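Local coordinates for protein thermophilic dibenzothiophene desulfurization enzyme C (Paenibacillus sp. A11-2, PDB 5XDC) that probably catalyses the FMNH2- and oxygen-dependent oxidation of dibenzothiophene to its 5-oxide and 5,5-dioxide, as a tetrameric flavin monooxygenase of the DszC family, at residues S191-V196 with V221-E226; G148-N153 with S175-G180; F98-L103 with R167-A172; A111-Q116 with E120-G125. All blocks are in the same frame, centred on the assembly; numbering follows the deposited sequence.

Contact 1 of 4, residues S191-V196 with V221-E226; sequences SDRAGV and VVYPDE
Arg193 and Glu226 meet in a bidentate, end-on salt bridge at the surface of the middle, beta-rich domain of this acyl-CoA dehydrogenase-like fold. The guanidinium and carboxylate planes differ by only 14°, and each bond uses a syn lone pair: NH2 of Arg193 reaches OE2 of Glu226 at 2.7 Å, while its NH1 reaches OE1 at 2.9 Å. Arg193 gets there with CG anti to the backbone N (chi1 170°) and a chain bent at chi2 and chi3. NH1 also donates to the backbone O of Val221 at 2.8 Å, a less straight bond tilted from the guanidinium plane. Over one face of the guanidinium lies CE2 of Tyr223, 3.4 Å from CZ of Arg193, with the ring inclined 55° to that plane. Replacing Arg193 by a methionine would probably leave the Glu226 carboxylate without its opposite charge and the Val221 carbonyl without this donor. OE1 of Glu226 has a second donor, the backbone N of Tyr223, which comes from above the carboxylate plane and helps fix its rotation. Within the type II turn from Arg193 to Val196, Ala194 O takes a hydrogen bond from a water that accepts from Val221 N at 2.9 Å.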
loop_
_atom_site.group_PDB
_atom_site.type_symbol
_atom_site.label_atom_id
_atom_site.label_comp_id
_atom_site.label_asym_id
_atom_site.label_seq_id
_atom_site.Cartn_x
_atom_site.Cartn_y
_atom_site.Cartn_z
ATOM N N SER B 191 11.194 -22.597 39.177
ATOM C CA SER B 191 12.273 -22.554 38.204
ATOM C C SER B 191 13.570 -23.142 38.748
ATOM O O SER B 191 14.466 -23.447 37.960
ATOM C CB SER B 191 12.511 -21.117 37.729
ATOM O OG SER B 191 12.834 -20.262 38.808
ATOM N N ASP B 192 13.696 -23.308 40.063
ATOM C CA ASP B 192 14.863 -23.965 40.643
ATOM C C ASP B 192 14.587 -25.416 41.036
ATOM O O ASP B 192 15.355 -26.001 41.808
ATOM C CB ASP B 192 15.383 -23.172 41.844
ATOM C CG ASP B 192 14.368 -23.049 42.966
ATOM O OD1 ASP B 192 13.228 -23.550 42.841
ATOM O OD2 ASP B 192 14.719 -22.436 43.995
ATOM N N ARG B 193 13.518 -26.011 40.524
ATOM C CA ARG B 193 13.333 -27.453 40.646
ATOM C C ARG B 193 14.567 -28.167 40.112
ATOM O O ARG B 193 15.128 -27.779 39.082
ATOM C CB ARG B 193 12.074 -27.880 39.888
ATOM C CG ARG B 193 11.823 -29.388 39.690
ATOM C CD ARG B 193 11.440 -30.143 40.948
ATOM N NE ARG B 193 10.534 -29.424 41.845
ATOM C CZ ARG B 193 9.212 -29.344 41.694
ATOM N NH1 ARG B 193 8.595 -29.912 40.664
ATOM N NH2 ARG B 193 8.504 -28.675 42.596
ATOM N N ALA B 194 15.014 -29.196 40.829
ATOM C CA ALA B 194 16.199 -29.946 40.409
ATOM C C ALA B 194 16.069 -30.402 38.964
ATOM O O ALA B 194 15.053 -30.973 38.565
ATOM C CB ALA B 194 16.412 -31.163 41.316
ATOM N N GLY B 195 17.115 -30.145 38.174
ATOM C CA GLY B 195 17.141 -30.555 36.790
ATOM C C GLY B 195 16.752 -29.472 35.804
ATOM O O GLY B 195 16.926 -29.672 34.597
ATOM N N VAL B 196 16.222 -28.350 36.277
ATOM C CA VAL B 196 15.852 -27.240 35.401
ATOM C C VAL B 196 17.070 -26.349 35.202
ATOM O O VAL B 196 17.653 -25.847 36.169
ATOM C CB VAL B 196 14.680 -26.437 35.979
ATOM C CG1 VAL B 196 14.401 -25.193 35.107
ATOM C CG2 VAL B 196 13.429 -27.311 36.067
ATOM N N VAL B 221 11.411 -33.725 37.911
ATOM C CA VAL B 221 10.181 -34.340 38.411
ATOM C C VAL B 221 9.143 -33.247 38.625
ATOM O O VAL B 221 9.417 -32.251 39.302
ATOM C CB VAL B 221 10.432 -35.117 39.713
ATOM C CG1 VAL B 221 9.147 -35.824 40.141
ATOM C CG2 VAL B 221 11.548 -36.112 39.538
ATOM N N VAL B 222 7.965 -33.401 38.018
ATOM C CA VAL B 222 6.833 -32.540 38.342
ATOM C C VAL B 222 5.783 -33.387 39.051
ATOM O O VAL B 222 5.428 -34.488 38.600
ATOM C CB VAL B 222 6.278 -31.771 37.123
ATOM C CG1 VAL B 222 7.220 -31.786 35.945
ATOM C CG2 VAL B 222 4.881 -32.159 36.743
ATOM N N TYR B 223 5.330 -32.884 40.172
ATOM C CA TYR B 223 4.534 -33.630 41.128
ATOM C C TYR B 223 3.059 -33.486 40.806
ATOM O O TYR B 223 2.655 -32.572 40.071
ATOM C CB TYR B 223 4.846 -33.137 42.537
ATOM C CG TYR B 223 6.326 -33.269 42.860
ATOM C CD1 TYR B 223 6.927 -34.522 42.928
ATOM C CD2 TYR B 223 7.122 -32.153 43.041
ATOM C CE1 TYR B 223 8.290 -34.648 43.201
ATOM C CE2 TYR B 223 8.482 -32.272 43.311
ATOM C CZ TYR B 223 9.052 -33.525 43.379
ATOM O OH TYR B 223 10.404 -33.637 43.643
ATOM N N PRO B 224 2.222 -34.391 41.313
ATOM C CA PRO B 224 0.839 -34.424 40.825
ATOM C C PRO B 224 0.068 -33.172 41.152
ATOM O O PRO B 224 -0.857 -32.823 40.401
ATOM C CB PRO B 224 0.253 -35.664 41.517
ATOM C CG PRO B 224 1.454 -36.515 41.808
ATOM C CD PRO B 224 2.504 -35.536 42.198
ATOM N N ASP B 225 0.417 -32.472 42.230
ATOM C CA ASP B 225 -0.312 -31.264 42.591
ATOM C C ASP B 225 0.114 -30.070 41.747
ATOM O O ASP B 225 -0.460 -28.986 41.905
ATOM C CB ASP B 225 -0.154 -30.950 44.089
ATOM C CG ASP B 225 1.290 -30.759 44.519
ATOM O OD1 ASP B 225 2.172 -31.449 43.979
ATOM O OD2 ASP B 225 1.537 -29.926 45.418
ATOM N N GLU B 226 1.084 -30.253 40.846
ATOM C CA GLU B 226 1.538 -29.190 39.955
ATOM C C GLU B 226 0.989 -29.334 38.541
ATOM O O GLU B 226 1.120 -28.400 37.740
ATOM C CB GLU B 226 3.076 -29.169 39.924
ATOM C CG GLU B 226 3.683 -28.902 41.293
ATOM C CD GLU B 226 5.197 -29.105 41.365
ATOM O OE1 GLU B 226 5.732 -29.975 40.636
ATOM O OE2 GLU B 226 5.835 -28.386 42.170
HETATM O O HOH W 1 13.477 -32.831 39.765
#

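Contact 2 of 4, residues G148-N153 with S175-G180; sequences GSYEIN and SRDPNG
An Asx turn in the hairpin connection between strands 167-174 and 184-190 presents Asp177 to Tyr150, on strand 150-153 of the same mixed sheet. The phenol OH of Tyr150 lies 3.4 Å from OD2 of Asp177, at most a weak hydrogen bond. OD2 sits at the edge of the ring, in its plane, and is 3.9 Å from CE1 of Tyr150; the ring and carboxylate planes are turned 52° apart, and the two side chains cross at about a right angle. While OD2 faces the tyrosine, OD1 of Asp177 accepts from the backbone N of Asn179 at 2.8 Å, met from above the carboxylate plane, which closes the Asx turn. The same residues run into a type I beta turn, in which Gly180 N bonds to Asp177 O at 3.0 Å. NH2 of Arg183 forms a salt bridge with OD2, so the charge of this buried carboxylate has a partner besides the weak phenol contact. Around the pair, the Tyr150 side chain packs on Ala142 and Pro144 of strand 141-144 and on Thr174 of strand 167-174, while the backbone of Tyr150 pairs with Val222 of strand 220-222.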
loop_
_atom_site.group_PDB
_atom_site.type_symbol
_atom_site.label_atom_id
_atom_site.label_comp_id
_atom_site.label_asym_id
_atom_site.label_seq_id
_atom_site.Cartn_x
_atom_site.Cartn_y
_atom_site.Cartn_z
ATOM N N GLY B 148 2.199 -40.939 39.963
ATOM C CA GLY B 148 1.458 -39.935 39.220
ATOM C C GLY B 148 2.265 -38.714 38.843
ATOM O O GLY B 148 1.740 -37.832 38.146
ATOM N N SER B 149 3.500 -38.611 39.318
ATOM C CA SER B 149 4.399 -37.570 38.849
ATOM C C SER B 149 4.843 -37.883 37.420
ATOM O O SER B 149 4.625 -38.978 36.893
ATOM C CB SER B 149 5.622 -37.449 39.756
ATOM O OG SER B 149 5.289 -37.021 41.062
ATOM N N TYR B 150 5.484 -36.901 36.788
ATOM C CA TYR B 150 6.076 -37.085 35.472
ATOM C C TYR B 150 7.524 -36.634 35.520
ATOM O O TYR B 150 7.862 -35.659 36.198
ATOM C CB TYR B 150 5.328 -36.292 34.383
ATOM C CG TYR B 150 4.069 -36.960 33.891
ATOM C CD1 TYR B 150 4.123 -37.922 32.897
ATOM C CD2 TYR B 150 2.825 -36.648 34.432
ATOM C CE1 TYR B 150 2.983 -38.550 32.444
ATOM C CE2 TYR B 150 1.671 -37.275 33.974
ATOM C CZ TYR B 150 1.762 -38.227 32.992
ATOM O OH TYR B 150 0.635 -38.862 32.528
ATOM N N GLU B 151 8.377 -37.351 34.800
ATOM C CA GLU B 151 9.767 -36.961 34.641
ATOM C C GLU B 151 9.902 -36.271 33.291
ATOM O O GLU B 151 9.542 -36.851 32.260
ATOM C CB GLU B 151 10.702 -38.166 34.730
ATOM C CG GLU B 151 12.175 -37.751 34.725
ATOM C CD GLU B 151 13.107 -38.920 34.524
ATOM O OE1 GLU B 151 13.898 -38.893 33.563
ATOM O OE2 GLU B 151 13.038 -39.879 35.316
ATOM N N ILE B 152 10.415 -35.039 33.310
ATOM C CA ILE B 152 10.516 -34.192 32.123
ATOM C C ILE B 152 11.953 -34.207 31.632
ATOM O O ILE B 152 12.880 -33.961 32.411
ATOM C CB ILE B 152 10.076 -32.748 32.418
ATOM C CG1 ILE B 152 8.739 -32.719 33.152
ATOM C CG2 ILE B 152 10.013 -31.946 31.124
ATOM C CD1 ILE B 152 7.623 -33.360 32.399
ATOM N N ASN B 153 12.133 -34.420 30.319
ATOM C CA ASN B 153 13.452 -34.423 29.702
ATOM C C ASN B 153 13.417 -33.716 28.354
ATOM O O ASN B 153 12.518 -33.955 27.546
ATOM C CB ASN B 153 13.972 -35.839 29.477
ATOM C CG ASN B 153 14.345 -36.522 30.759
ATOM O OD1 ASN B 153 15.369 -36.207 31.361
ATOM N ND2 ASN B 153 13.512 -37.461 31.188
ATOM N N SER B 175 5.481 -39.864 27.077
ATOM C CA SER B 175 6.334 -40.861 26.456
ATOM C C SER B 175 6.440 -42.057 27.395
ATOM O O SER B 175 6.414 -41.905 28.619
ATOM C CB SER B 175 7.727 -40.292 26.166
ATOM O OG SER B 175 8.581 -41.285 25.627
ATOM N N ARG B 176 6.567 -43.251 26.810
ATOM C CA ARG B 176 6.615 -44.487 27.593
ATOM C C ARG B 176 5.448 -44.537 28.573
ATOM O O ARG B 176 5.600 -44.904 29.738
ATOM C CB ARG B 176 7.957 -44.618 28.316
ATOM C CG ARG B 176 9.140 -44.611 27.361
ATOM C CD ARG B 176 10.481 -44.653 28.076
ATOM N NE ARG B 176 11.588 -44.700 27.123
ATOM C CZ ARG B 176 12.085 -43.640 26.487
ATOM N NH1 ARG B 176 11.579 -42.427 26.697
ATOM N NH2 ARG B 176 13.092 -43.792 25.636
ATOM N N ASP B 177 4.268 -44.155 28.088
ATOM C CA ASP B 177 3.096 -43.940 28.930
ATOM C C ASP B 177 2.048 -45.006 28.644
ATOM O O ASP B 177 1.479 -45.024 27.540
ATOM C CB ASP B 177 2.519 -42.546 28.679
ATOM C CG ASP B 177 1.465 -42.157 29.693
ATOM O OD1 ASP B 177 0.809 -43.061 30.258
ATOM O OD2 ASP B 177 1.290 -40.938 29.921
ATOM N N PRO B 178 1.740 -45.895 29.590
ATOM C CA PRO B 178 0.749 -46.943 29.307
ATOM C C PRO B 178 -0.633 -46.401 29.021
ATOM O O PRO B 178 -1.458 -47.120 28.450
ATOM C CB PRO B 178 0.755 -47.790 30.590
ATOM C CG PRO B 178 1.993 -47.424 31.304
ATOM C CD PRO B 178 2.261 -46.000 30.960
ATOM N N ASN B 179 -0.919 -45.164 29.418
ATOM C CA ASN B 179 -2.219 -44.549 29.196
ATOM C C ASN B 179 -2.255 -43.696 27.931
ATOM O O ASN B 179 -3.247 -42.997 27.693
ATOM C CB ASN B 179 -2.600 -43.726 30.421
ATOM C CG ASN B 179 -2.887 -44.598 31.625
ATOM O OD1 ASN B 179 -3.713 -45.506 31.557
ATOM N ND2 ASN B 179 -2.184 -44.350 32.720
ATOM N N GLY B 180 -1.204 -43.750 27.116
ATOM C CA GLY B 180 -1.181 -43.084 25.828
ATOM C C GLY B 180 -0.010 -42.136 25.672
ATOM O O GLY B 180 0.136 -41.199 26.463
#

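Contact 3 of 4, residues F98-L103 with R167-A172; sequences FAYVDL and RLLVFA
Phe171 points its edge at one face of the Tyr100 ring, a T-shaped pair with planes at 80° and centroids 5.0 Å apart. The edge is formed by CE2 and CZ. CE2 of Phe171 lies 3.5 Å from CZ of Tyr100, and CZ of Phe171 stands above the tyrosine ring, offset toward its rim. The two side chains approach from opposite directions; a chi1 of -166° puts CG of Tyr100 beside its carbonyl carbon and sets the ring against Phe171. Here helix 85-104 of the N-terminal helical domain lies against strand 167-174 of the middle beta domain, the interdomain arrangement of the acyl-CoA dehydrogenase fold; the short segments' axes pass 10.0 Å apart at 69°. Leu169 crosses Tyr100 at about a right angle and divides its methyls: CD2 packs 3.7 Å from CB of Tyr100, whereas CD1 sits 3.9 Å from CD1 of the tyrosine. Tyr100 is further packed by Phe104, stacked on it, and by Trp247, edge-to-face. On the strand, Leu169 comes about 4 Å from Asn126 and Phe171 about 4 Å from Ser129 (nearest side-chain atoms), residues seen to bind FMN in a structure of this protein, though none is bound to this chain here.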
loop_
_atom_site.group_PDB
_atom_site.type_symbol
_atom_site.label_atom_id
_atom_site.label_comp_id
_atom_site.label_asym_id
_atom_site.label_seq_id
_atom_site.Cartn_x
_atom_site.Cartn_y
_atom_site.Cartn_z
ATOM N N PHE B 98 -0.698 -16.837 33.302
ATOM C CA PHE B 98 -1.737 -16.832 34.321
ATOM C C PHE B 98 -3.066 -17.313 33.757
ATOM O O PHE B 98 -3.769 -18.102 34.392
ATOM C CB PHE B 98 -1.890 -15.435 34.902
ATOM C CG PHE B 98 -2.986 -15.356 35.907
ATOM C CD1 PHE B 98 -2.738 -15.685 37.225
ATOM C CD2 PHE B 98 -4.276 -15.033 35.527
ATOM C CE1 PHE B 98 -3.748 -15.654 38.161
ATOM C CE2 PHE B 98 -5.301 -15.008 36.481
ATOM C CZ PHE B 98 -5.023 -15.317 37.782
ATOM N N ALA B 99 -3.432 -16.843 32.565
ATOM C CA ALA B 99 -4.682 -17.279 31.960
ATOM C C ALA B 99 -4.719 -18.786 31.786
ATOM O O ALA B 99 -5.745 -19.421 32.046
ATOM C CB ALA B 99 -4.893 -16.580 30.619
ATOM N N TYR B 100 -3.615 -19.386 31.328
ATOM C CA TYR B 100 -3.587 -20.832 31.175
ATOM C C TYR B 100 -3.830 -21.514 32.515
ATOM O O TYR B 100 -4.631 -22.449 32.615
ATOM C CB TYR B 100 -2.252 -21.285 30.571
ATOM C CG TYR B 100 -2.312 -22.706 30.100
ATOM C CD1 TYR B 100 -2.158 -23.775 30.992
ATOM C CD2 TYR B 100 -2.583 -23.006 28.772
ATOM C CE1 TYR B 100 -2.250 -25.078 30.556
ATOM C CE2 TYR B 100 -2.671 -24.301 28.329
ATOM C CZ TYR B 100 -2.518 -25.346 29.228
ATOM O OH TYR B 100 -2.616 -26.638 28.791
ATOM N N VAL B 101 -3.144 -21.053 33.553
ATOM C CA VAL B 101 -3.332 -21.632 34.879
ATOM C C VAL B 101 -4.785 -21.499 35.311
ATOM O O VAL B 101 -5.400 -22.460 35.790
ATOM C CB VAL B 101 -2.384 -20.969 35.889
ATOM C CG1 VAL B 101 -2.739 -21.414 37.323
ATOM C CG2 VAL B 101 -0.930 -21.302 35.575
ATOM N N ASP B 102 -5.355 -20.302 35.148
ATOM C CA ASP B 102 -6.720 -20.073 35.610
ATOM C C ASP B 102 -7.720 -20.948 34.866
ATOM O O ASP B 102 -8.727 -21.368 35.450
ATOM C CB ASP B 102 -7.103 -18.613 35.454
ATOM C CG ASP B 102 -8.301 -18.246 36.306
ATOM O OD1 ASP B 102 -8.117 -18.117 37.528
ATOM O OD2 ASP B 102 -9.404 -18.103 35.753
ATOM N N LEU B 103 -7.472 -21.231 33.583
ATOM C CA LEU B 103 -8.422 -21.971 32.771
ATOM C C LEU B 103 -8.346 -23.477 32.979
ATOM O O LEU B 103 -9.301 -24.178 32.634
ATOM C CB LEU B 103 -8.196 -21.667 31.286
ATOM C CG LEU B 103 -8.571 -20.256 30.851
ATOM C CD1 LEU B 103 -7.962 -19.964 29.469
ATOM C CD2 LEU B 103 -10.094 -20.083 30.824
ATOM N N ARG B 167 7.759 -19.070 38.888
ATOM C CA ARG B 167 7.225 -20.334 38.425
ATOM C C ARG B 167 7.316 -20.336 36.906
ATOM O O ARG B 167 7.226 -19.282 36.266
ATOM C CB ARG B 167 5.758 -20.559 38.841
ATOM C CG ARG B 167 5.508 -20.777 40.340
ATOM C CD ARG B 167 6.103 -22.094 40.779
ATOM N NE ARG B 167 5.763 -22.473 42.154
ATOM C CZ ARG B 167 6.423 -22.075 43.238
ATOM N NH1 ARG B 167 7.462 -21.268 43.148
ATOM N NH2 ARG B 167 6.052 -22.513 44.439
ATOM N N LEU B 168 7.514 -21.525 36.349
ATOM C CA LEU B 168 7.480 -21.766 34.914
ATOM C C LEU B 168 6.245 -22.578 34.552
ATOM O O LEU B 168 5.974 -23.624 35.156
ATOM C CB LEU B 168 8.725 -22.524 34.442
ATOM C CG LEU B 168 10.057 -21.822 34.634
ATOM C CD1 LEU B 168 11.213 -22.762 34.292
ATOM C CD2 LEU B 168 10.111 -20.586 33.769
ATOM N N LEU B 169 5.516 -22.112 33.546
ATOM C CA LEU B 169 4.486 -22.904 32.903
ATOM C C LEU B 169 5.150 -23.805 31.871
ATOM O O LEU B 169 5.674 -23.321 30.862
ATOM C CB LEU B 169 3.452 -21.976 32.267
ATOM C CG LEU B 169 2.305 -22.642 31.521
ATOM C CD1 LEU B 169 1.451 -23.512 32.474
ATOM C CD2 LEU B 169 1.436 -21.592 30.808
ATOM N N VAL B 170 5.127 -25.113 32.109
ATOM C CA VAL B 170 5.904 -26.072 31.326
ATOM C C VAL B 170 4.948 -26.976 30.563
ATOM O O VAL B 170 3.878 -27.339 31.069
ATOM C CB VAL B 170 6.850 -26.892 32.235
ATOM C CG1 VAL B 170 7.582 -27.938 31.441
ATOM C CG2 VAL B 170 7.842 -25.987 32.934
ATOM N N PHE B 171 5.331 -27.325 29.330
ATOM C CA PHE B 171 4.580 -28.236 28.478
ATOM C C PHE B 171 5.477 -29.373 28.020
ATOM O O PHE B 171 6.643 -29.150 27.679
ATOM C CB PHE B 171 4.027 -27.510 27.259
ATOM C CG PHE B 171 2.975 -26.495 27.588
ATOM C CD1 PHE B 171 3.325 -25.223 27.986
ATOM C CD2 PHE B 171 1.639 -26.811 27.479
ATOM C CE1 PHE B 171 2.353 -24.284 28.291
ATOM C CE2 PHE B 171 0.667 -25.866 27.788
ATOM C CZ PHE B 171 1.034 -24.609 28.181
ATOM N N ALA B 172 4.922 -30.583 27.987
ATOM C CA ALA B 172 5.656 -31.761 27.538
ATOM C C ALA B 172 4.674 -32.754 26.942
ATOM O O ALA B 172 3.460 -32.649 27.138
ATOM C CB ALA B 172 6.444 -32.407 28.684
#

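Contact 4 of 4, residues A111-Q116 with E120-G125; sequences ARWYPQ and ERWFLG
Gln116 and Glu120 are joined twice. Backbone N of Glu120 donates to O of Gln116 at 2.8 Å, the i to i+4 spacing of a helical turn, while NE2 of Gln116 donates to OE2 of Glu120 at 3.2 Å. That side-chain bond lies in the amide plane yet meets the carboxylate from 46° above its own plane, the two flat groups being almost perpendicular. The other oxygen, OE1 of Glu120, accepts from NE1 of Trp122 at 2.8 Å, so one carboxylate ties the glutamine amide to the indole. With an alanine at Glu120, the indole NE1 and the Gln116 amide are likely to lose their shared acceptor, leaving the amide freer to turn. Gln116, its chain extended beyond CG, passes obliquely across the indole, its CD 3.4 Å from CZ2 of Trp122 and its amide tilted 43° from the ring. At the edge of Trp122, in its plane, comes CD1 of Trp113, 3.5 Å from CH2 of Trp122; the indoles are inclined at 63°. After helix 107-119 a Schellman motif, with positive phi at Arg121, turns the chain, consistent with Trp122 coming back beside Gln116. Outside this, Arg167 of strand 167-174 touches both Gln116 and Trp122, Trp113 packs on Val101 of helix 85-104, and Gly125, on strand 124-127, pairs with strand 167-174.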
loop_
_atom_site.group_PDB
_atom_site.type_symbol
_atom_site.label_atom_id
_atom_site.label_comp_id
_atom_site.label_asym_id
_atom_site.label_seq_id
_atom_site.Cartn_x
_atom_site.Cartn_y
_atom_site.Cartn_z
ATOM N N ALA B 111 -6.791 -21.988 45.050
ATOM C CA ALA B 111 -6.896 -21.523 46.423
ATOM C C ALA B 111 -5.539 -21.509 47.106
ATOM O O ALA B 111 -5.289 -20.673 47.981
ATOM C CB ALA B 111 -7.877 -22.405 47.192
ATOM N N ARG B 112 -4.645 -22.414 46.714
ATOM C CA ARG B 112 -3.286 -22.414 47.235
ATOM C C ARG B 112 -2.376 -21.465 46.468
ATOM O O ARG B 112 -1.681 -20.642 47.071
ATOM C CB ARG B 112 -2.718 -23.833 47.188
ATOM C CG ARG B 112 -3.425 -24.799 48.136
ATOM C CD ARG B 112 -2.705 -26.129 48.179
ATOM N NE ARG B 112 -2.836 -26.870 46.926
ATOM C CZ ARG B 112 -3.833 -27.701 46.634
ATOM N NH1 ARG B 112 -4.821 -27.909 47.501
ATOM N NH2 ARG B 112 -3.840 -28.326 45.464
ATOM N N TRP B 113 -2.398 -21.554 45.134
ATOM C CA TRP B 113 -1.420 -20.850 44.308
ATOM C C TRP B 113 -1.624 -19.340 44.329
ATOM O O TRP B 113 -0.650 -18.582 44.356
ATOM C CB TRP B 113 -1.503 -21.356 42.866
ATOM C CG TRP B 113 -0.553 -22.447 42.475
ATOM C CD1 TRP B 113 0.701 -22.672 42.968
ATOM C CD2 TRP B 113 -0.771 -23.434 41.467
ATOM N NE1 TRP B 113 1.268 -23.757 42.334
ATOM C CE2 TRP B 113 0.385 -24.241 41.411
ATOM C CE3 TRP B 113 -1.830 -23.719 40.607
ATOM C CZ2 TRP B 113 0.502 -25.313 40.533
ATOM C CZ3 TRP B 113 -1.718 -24.783 39.749
ATOM C CH2 TRP B 113 -0.562 -25.575 39.717
ATOM N N TYR B 114 -2.873 -18.871 44.295
ATOM C CA TYR B 114 -3.034 -17.442 44.062
ATOM C C TYR B 114 -2.642 -16.621 45.285
ATOM O O TYR B 114 -1.976 -15.591 45.142
ATOM C CB TYR B 114 -4.463 -17.138 43.611
ATOM C CG TYR B 114 -4.783 -17.626 42.212
ATOM C CD1 TYR B 114 -3.867 -18.362 41.468
ATOM C CD2 TYR B 114 -6.006 -17.345 41.631
ATOM C CE1 TYR B 114 -4.177 -18.808 40.194
ATOM C CE2 TYR B 114 -6.319 -17.788 40.362
ATOM C CZ TYR B 114 -5.389 -18.514 39.644
ATOM O OH TYR B 114 -5.698 -18.945 38.373
ATOM N N PRO B 115 -3.001 -17.022 46.508
ATOM C CA PRO B 115 -2.473 -16.277 47.661
ATOM C C PRO B 115 -0.959 -16.319 47.727
ATOM O O PRO B 115 -0.319 -15.344 48.140
ATOM C CB PRO B 115 -3.127 -16.984 48.861
ATOM C CG PRO B 115 -4.366 -17.534 48.322
ATOM C CD PRO B 115 -4.031 -17.991 46.915
ATOM N N GLN B 116 -0.373 -17.451 47.331
ATOM C CA GLN B 116 1.075 -17.568 47.292
ATOM C C GLN B 116 1.667 -16.602 46.276
ATOM O O GLN B 116 2.654 -15.914 46.557
ATOM C CB GLN B 116 1.449 -19.007 46.956
ATOM C CG GLN B 116 2.873 -19.339 47.255
ATOM C CD GLN B 116 3.205 -20.806 47.042
ATOM O OE1 GLN B 116 2.392 -21.586 46.534
ATOM N NE2 GLN B 116 4.420 -21.183 47.427
ATOM N N GLU B 120 4.305 -13.855 47.531
ATOM C CA GLU B 120 5.666 -14.007 47.046
ATOM C C GLU B 120 5.942 -13.181 45.793
ATOM O O GLU B 120 7.052 -13.251 45.261
ATOM C CB GLU B 120 5.947 -15.490 46.777
ATOM C CG GLU B 120 5.762 -16.382 48.027
ATOM C CD GLU B 120 6.144 -17.835 47.800
ATOM O OE1 GLU B 120 6.659 -18.177 46.714
ATOM O OE2 GLU B 120 5.932 -18.650 48.724
ATOM N N ARG B 121 4.961 -12.415 45.320
ATOM C CA ARG B 121 5.128 -11.509 44.181
ATOM C C ARG B 121 5.619 -12.262 42.943
ATOM O O ARG B 121 6.618 -11.899 42.316
ATOM C CB ARG B 121 6.055 -10.350 44.553
ATOM C CG ARG B 121 5.513 -9.559 45.751
ATOM C CD ARG B 121 6.077 -8.159 45.862
ATOM N NE ARG B 121 5.379 -7.378 46.885
ATOM C CZ ARG B 121 4.271 -6.661 46.685
ATOM N NH1 ARG B 121 3.687 -6.595 45.482
ATOM N NH2 ARG B 121 3.736 -5.999 47.707
ATOM N N TRP B 122 4.886 -13.310 42.583
ATOM C CA TRP B 122 5.271 -14.175 41.470
ATOM C C TRP B 122 5.194 -13.457 40.130
ATOM O O TRP B 122 4.196 -12.813 39.807
ATOM C CB TRP B 122 4.383 -15.405 41.413
ATOM C CG TRP B 122 4.709 -16.455 42.417
ATOM C CD1 TRP B 122 5.671 -16.405 43.396
ATOM C CD2 TRP B 122 4.075 -17.723 42.539
ATOM N NE1 TRP B 122 5.662 -17.575 44.117
ATOM C CE2 TRP B 122 4.691 -18.399 43.612
ATOM C CE3 TRP B 122 3.034 -18.356 41.849
ATOM C CZ2 TRP B 122 4.309 -19.684 43.997
ATOM C CZ3 TRP B 122 2.652 -19.631 42.239
ATOM C CH2 TRP B 122 3.283 -20.275 43.307
ATOM N N PHE B 123 6.253 -13.615 39.348
ATOM C CA PHE B 123 6.341 -13.199 37.953
ATOM C C PHE B 123 6.491 -14.508 37.179
ATOM O O PHE B 123 7.486 -15.216 37.356
ATOM C CB PHE B 123 7.536 -12.260 37.775
ATOM C CG PHE B 123 7.426 -11.282 36.628
ATOM C CD1 PHE B 123 6.882 -11.648 35.419
ATOM C CD2 PHE B 123 7.912 -9.993 36.776
ATOM C CE1 PHE B 123 6.821 -10.730 34.369
ATOM C CE2 PHE B 123 7.854 -9.088 35.735
ATOM C CZ PHE B 123 7.295 -9.466 34.540
ATOM N N LEU B 124 5.482 -14.872 36.389
ATOM C CA LEU B 124 5.418 -16.187 35.753
ATOM C C LEU B 124 6.198 -16.199 34.448
ATOM O O LEU B 124 6.162 -15.229 33.678
ATOM C CB LEU B 124 3.970 -16.602 35.482
ATOM C CG LEU B 124 3.007 -16.661 36.676
ATOM C CD1 LEU B 124 1.582 -16.922 36.208
ATOM C CD2 LEU B 124 3.438 -17.741 37.645
ATOM N N GLY B 125 6.902 -17.309 34.204
ATOM C CA GLY B 125 7.613 -17.532 32.963
ATOM C C GLY B 125 7.067 -18.732 32.199
ATOM O O GLY B 125 6.239 -19.506 32.698
#

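Overall arrangement
All four contacts reach one mixed sheet. Along the chain, contact 4 is nested within the loop that contact 3 closes, contacts 2 and 3 interleave, and contact 1 comes after the others have closed. Contacts 3 and 4 have centres 12 Å apart and share strand pairing between 124-127 and 167-174, through a probable hydrogen bond from Leu169 N to Gly125 O, 2.8 Å; consecutive helices 85-104 and 107-119 also meet there through Asp102 and Tyr114. Contacts 1 and 2, 14 Å apart between centres, lie on neighbouring strands 220-222 and 150-153. Contacts 2 and 4 do not touch, their nearest atoms being about 13 Å apart. The set thus runs from the helix-sheet interface near FMN-binding residues outward to the sheet's peripheral turns.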